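Local coordinates for protein pentalenene synthase (Streptomyces chartreusis NRRL 3882, PDB 6Q4S) that probably converts farnesyl diphosphate, with magnesium as cofactor, into the bicyclic sesquiterpene alcohol 7-epi-alpha-eudesmol through a 1,10-cyclization, at residues N239-L244 against Q254-A259. Residues are numbered along the deposited sequence; the frame is centred on the assembly and turned at random. Where two conformers were deposited one is given.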
ATOM      1  N   ASN A 239      -7.647  -6.479  26.249  1.00 43.71           N
ATOM      2  CA  ASN A 239      -6.470  -5.972  26.936  1.00 39.43           C
ATOM      3  C   ASN A 239      -5.643  -7.175  27.285  1.00 34.43           C
ATOM      4  O   ASN A 239      -6.192  -8.178  27.745  1.00 43.93           O
ATOM      5  CB  ASN A 239      -6.936  -5.180  28.165  1.00 40.52           C
ATOM      6  CG  ASN A 239      -5.773  -4.604  28.915  1.00 47.78           C
ATOM      7  OD1 ASN A 239      -5.318  -3.464  28.678  1.00 52.92           O
ATOM      8  ND2 ASN A 239      -5.252  -5.385  29.790  1.00 47.37           N
ATOM      9  N   LEU A 240      -4.348  -7.157  27.034  1.00 36.82           N
ATOM     10  CA  LEU A 240      -3.494  -8.298  27.320  1.00 33.87           C
ATOM     11  C   LEU A 240      -3.702  -8.993  28.735  1.00 34.76           C
ATOM     12  O   LEU A 240      -3.679 -10.257  28.850  1.00 33.00           O
ATOM     13  CB  LEU A 240      -2.055  -7.909  27.203  1.00 35.92           C
ATOM     14  CG  LEU A 240      -1.002  -8.968  27.555  1.00 41.85           C
ATOM     15  CD1 LEU A 240      -1.128 -10.169  26.637  1.00 47.56           C
ATOM     16  CD2 LEU A 240       0.412  -8.429  27.486  1.00 43.20           C
ATOM     17  N   ILE A 241      -3.818  -8.154  29.753  0.50 35.09           N
ATOM     18  CA  ILE A 241      -3.992  -8.573  31.159  0.50 38.71           C
ATOM     19  C   ILE A 241      -5.257  -9.420  31.297  0.50 37.90           C
ATOM     20  O   ILE A 241      -5.191 -10.575  31.718  0.50 39.55           O
ATOM     21  CB  ILE A 241      -4.106  -7.358  32.103  0.50 40.49           C
ATOM     22  CG1 ILE A 241      -2.859  -6.480  31.954  0.50 44.37           C
ATOM     23  CG2 ILE A 241      -4.296  -7.798  33.563  0.50 40.16           C
ATOM     24  CD1 ILE A 241      -1.610  -7.130  32.501  0.50 43.75           C
ATOM     25  N   ALA A 242      -6.371  -8.839  30.881  1.00 37.63           N
ATOM     26  CA  ALA A 242      -7.694  -9.519  30.854  1.00 42.13           C
ATOM     27  C   ALA A 242      -7.664 -10.831  30.060  1.00 44.73           C
ATOM     28  O   ALA A 242      -8.217 -11.863  30.464  1.00 43.09           O
ATOM     29  CB  ALA A 242      -8.718  -8.595  30.278  1.00 39.76           C
ATOM     30  N   VAL A 243      -6.945 -10.822  28.961  1.00 36.76           N
ATOM     31  CA  VAL A 243      -6.904 -11.973  28.101  1.00 38.98           C
ATOM     32  C   VAL A 243      -6.163 -13.089  28.776  1.00 39.64           C
ATOM     33  O   VAL A 243      -6.540 -14.305  28.658  1.00 33.30           O
ATOM     34  CB  VAL A 243      -6.242 -11.579  26.751  1.00 37.15           C
ATOM     35  CG1 VAL A 243      -5.874 -12.789  25.912  1.00 42.00           C
ATOM     36  CG2 VAL A 243      -7.202 -10.664  25.987  1.00 39.14           C
ATOM     37  N   LEU A 244      -5.048 -12.725  29.418  1.00 36.55           N
ATOM     38  CA  LEU A 244      -4.232 -13.728  30.104  1.00 39.78           C
ATOM     39  C   LEU A 244      -5.016 -14.391  31.267  1.00 40.27           C
ATOM     40  O   LEU A 244      -4.815 -15.594  31.544  1.00 42.27           O
ATOM     41  CB  LEU A 244      -2.934 -13.164  30.636  1.00 40.54           C
ATOM     42  CG  LEU A 244      -1.807 -12.949  29.649  1.00 40.94           C
ATOM     43  CD1 LEU A 244      -0.783 -11.957  30.194  1.00 42.77           C
ATOM     44  CD2 LEU A 244      -1.103 -14.233  29.330  1.00 41.74           C
ATOM     45  N   GLN A 254      -1.437 -12.388  39.103  1.00 45.16           N
ATOM     46  CA  GLN A 254      -0.642 -13.333  38.319  1.00 42.08           C
ATOM     47  C   GLN A 254      -0.693 -13.013  36.786  1.00 39.76           C
ATOM     48  O   GLN A 254       0.241 -13.358  36.084  1.00 40.76           O
ATOM     49  CB  GLN A 254      -1.094 -14.763  38.507  1.00 47.12           C
ATOM     50  CG  GLN A 254      -0.788 -15.369  39.873  1.00 55.31           C
ATOM     51  CD  GLN A 254      -1.565 -16.676  40.071  1.00 53.84           C
ATOM     52  OE1 GLN A 254      -2.796 -16.699  40.029  1.00 52.08           O
ATOM     53  NE2 GLN A 254      -0.843 -17.762  40.227  1.00 55.38           N
ATOM     54  N   ALA A 255      -1.820 -12.440  36.342  1.00 34.30           N
ATOM     55  CA  ALA A 255      -2.050 -12.045  34.936  1.00 47.32           C
ATOM     56  C   ALA A 255      -1.161 -10.800  34.591  1.00 45.64           C
ATOM     57  O   ALA A 255      -0.504 -10.766  33.543  1.00 44.05           O
ATOM     58  CB  ALA A 255      -3.527 -11.737  34.698  1.00 39.39           C
ATOM     59  N   THR A 256      -1.118  -9.837  35.515  1.00 45.99           N
ATOM     60  CA  THR A 256      -0.147  -8.721  35.456  1.00 40.46           C
ATOM     61  C   THR A 256       1.294  -9.203  35.399  1.00 46.42           C
ATOM     62  O   THR A 256       2.046  -8.805  34.504  1.00 51.27           O
ATOM     63  CB  THR A 256      -0.450  -7.721  36.583  1.00 44.77           C
ATOM     64  OG1 THR A 256      -1.796  -7.257  36.415  1.00 41.14           O
ATOM     65  CG2 THR A 256       0.504  -6.519  36.547  1.00 42.82           C
ATOM     66  N   ASP A 257       1.685 -10.098  36.292  1.00 46.20           N
ATOM     67  CA  ASP A 257       3.035 -10.629  36.294  1.00 45.83           C
ATOM     68  C   ASP A 257       3.359 -11.279  34.971  1.00 46.82           C
ATOM     69  O   ASP A 257       4.480 -11.158  34.457  1.00 45.51           O
ATOM     70  CB  ASP A 257       3.270 -11.728  37.385  1.00 57.46           C
ATOM     71  CG  ASP A 257       3.011 -11.249  38.860  1.00 65.32           C
ATOM     72  OD1 ASP A 257       3.042 -10.027  39.127  1.00 62.00           O
ATOM     73  OD2 ASP A 257       2.756 -12.136  39.739  1.00 69.35           O
ATOM     74  N   GLU A 258       2.418 -12.062  34.451  1.00 40.69           N
ATOM     75  CA  GLU A 258       2.662 -12.710  33.196  1.00 39.89           C
ATOM     76  C   GLU A 258       2.751 -11.699  31.974  1.00 33.09           C
ATOM     77  O   GLU A 258       3.582 -11.892  31.133  1.00 38.10           O
ATOM     78  CB  GLU A 258       1.612 -13.808  32.918  1.00 44.18           C
ATOM     79  CG  GLU A 258       1.886 -14.767  31.731  1.00 48.29           C
ATOM     80  CD  GLU A 258       3.255 -15.427  31.705  1.00 55.48           C
ATOM     81  OE1 GLU A 258       4.021 -15.438  32.721  1.00 59.28           O
ATOM     82  OE2 GLU A 258       3.577 -15.976  30.627  1.00 60.94           O
ATOM     83  N   ALA A 259       1.842 -10.751  31.878  1.00 35.48           N
ATOM     84  CA  ALA A 259       1.955  -9.652  30.893  1.00 38.73           C
ATOM     85  C   ALA A 259       3.348  -8.994  30.923  1.00 38.56           C
ATOM     86  O   ALA A 259       3.994  -8.798  29.887  1.00 38.37           O
ATOM     87  CB  ALA A 259       0.862  -8.626  31.155  1.00 39.41           C
TER
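Leu244 reaches from the short helix 240-248 to the two alanines, Ala255 and Ala259, that lie one turn apart near the start of the long helix 252-284. The axes of 240-244 and 254-259 approach to 8.5 Å at an angle of 119°, and the larger side chains of the short helix lie against the small alanine methyls. In Leu244, CG lies anti to the carbonyl carbon (chi1 -78°), and the two methyls part. CD1 sits over the backbone, 3.3 Å from Ala259 N and 3.6 Å from Ala255 O. CD2 rests instead against the aliphatic part of Glu258, 3.9 Å from its CG, the two side chains crossing at about a right angle. Ala259 N already donates to Ala255 O, so Leu244 CD1 covers a backbone hydrogen bond that is satisfied within its own helix. On Ile241, CG2, anti to the backbone N, comes within 3.8 Å of Thr256 OG1, whereas the placement of CD1 is doubtful. Thr256 OG1 is hydrogen-bonded to Trp252 O, one turn back in the same helix. Ala255 CB faces the backbone of the short helix, 3.6 Å from Ile241 O, and Leu240 closes the other end with CD2 3.7 Å from Ala259 CB. Behind the contact, Leu240 also touches Tyr173 of helix 170-180 and Phe221 of helix 206-228. Its N is hydrogen-bonded to Asp224, tying the start of the short helix to helix 206-228, which carries the probable magnesium ligands Asn223 and Ser227. The carboxylate of Glu258 forms a salt bridge with Arg261. No hydrogen bond links the two segments, so the junction of helices 240-248 and 252-284 in this alpha-helical terpene synthase fold is made by apolar side chains, with the polar ends of Thr256 and Glu258 bonded elsewhere.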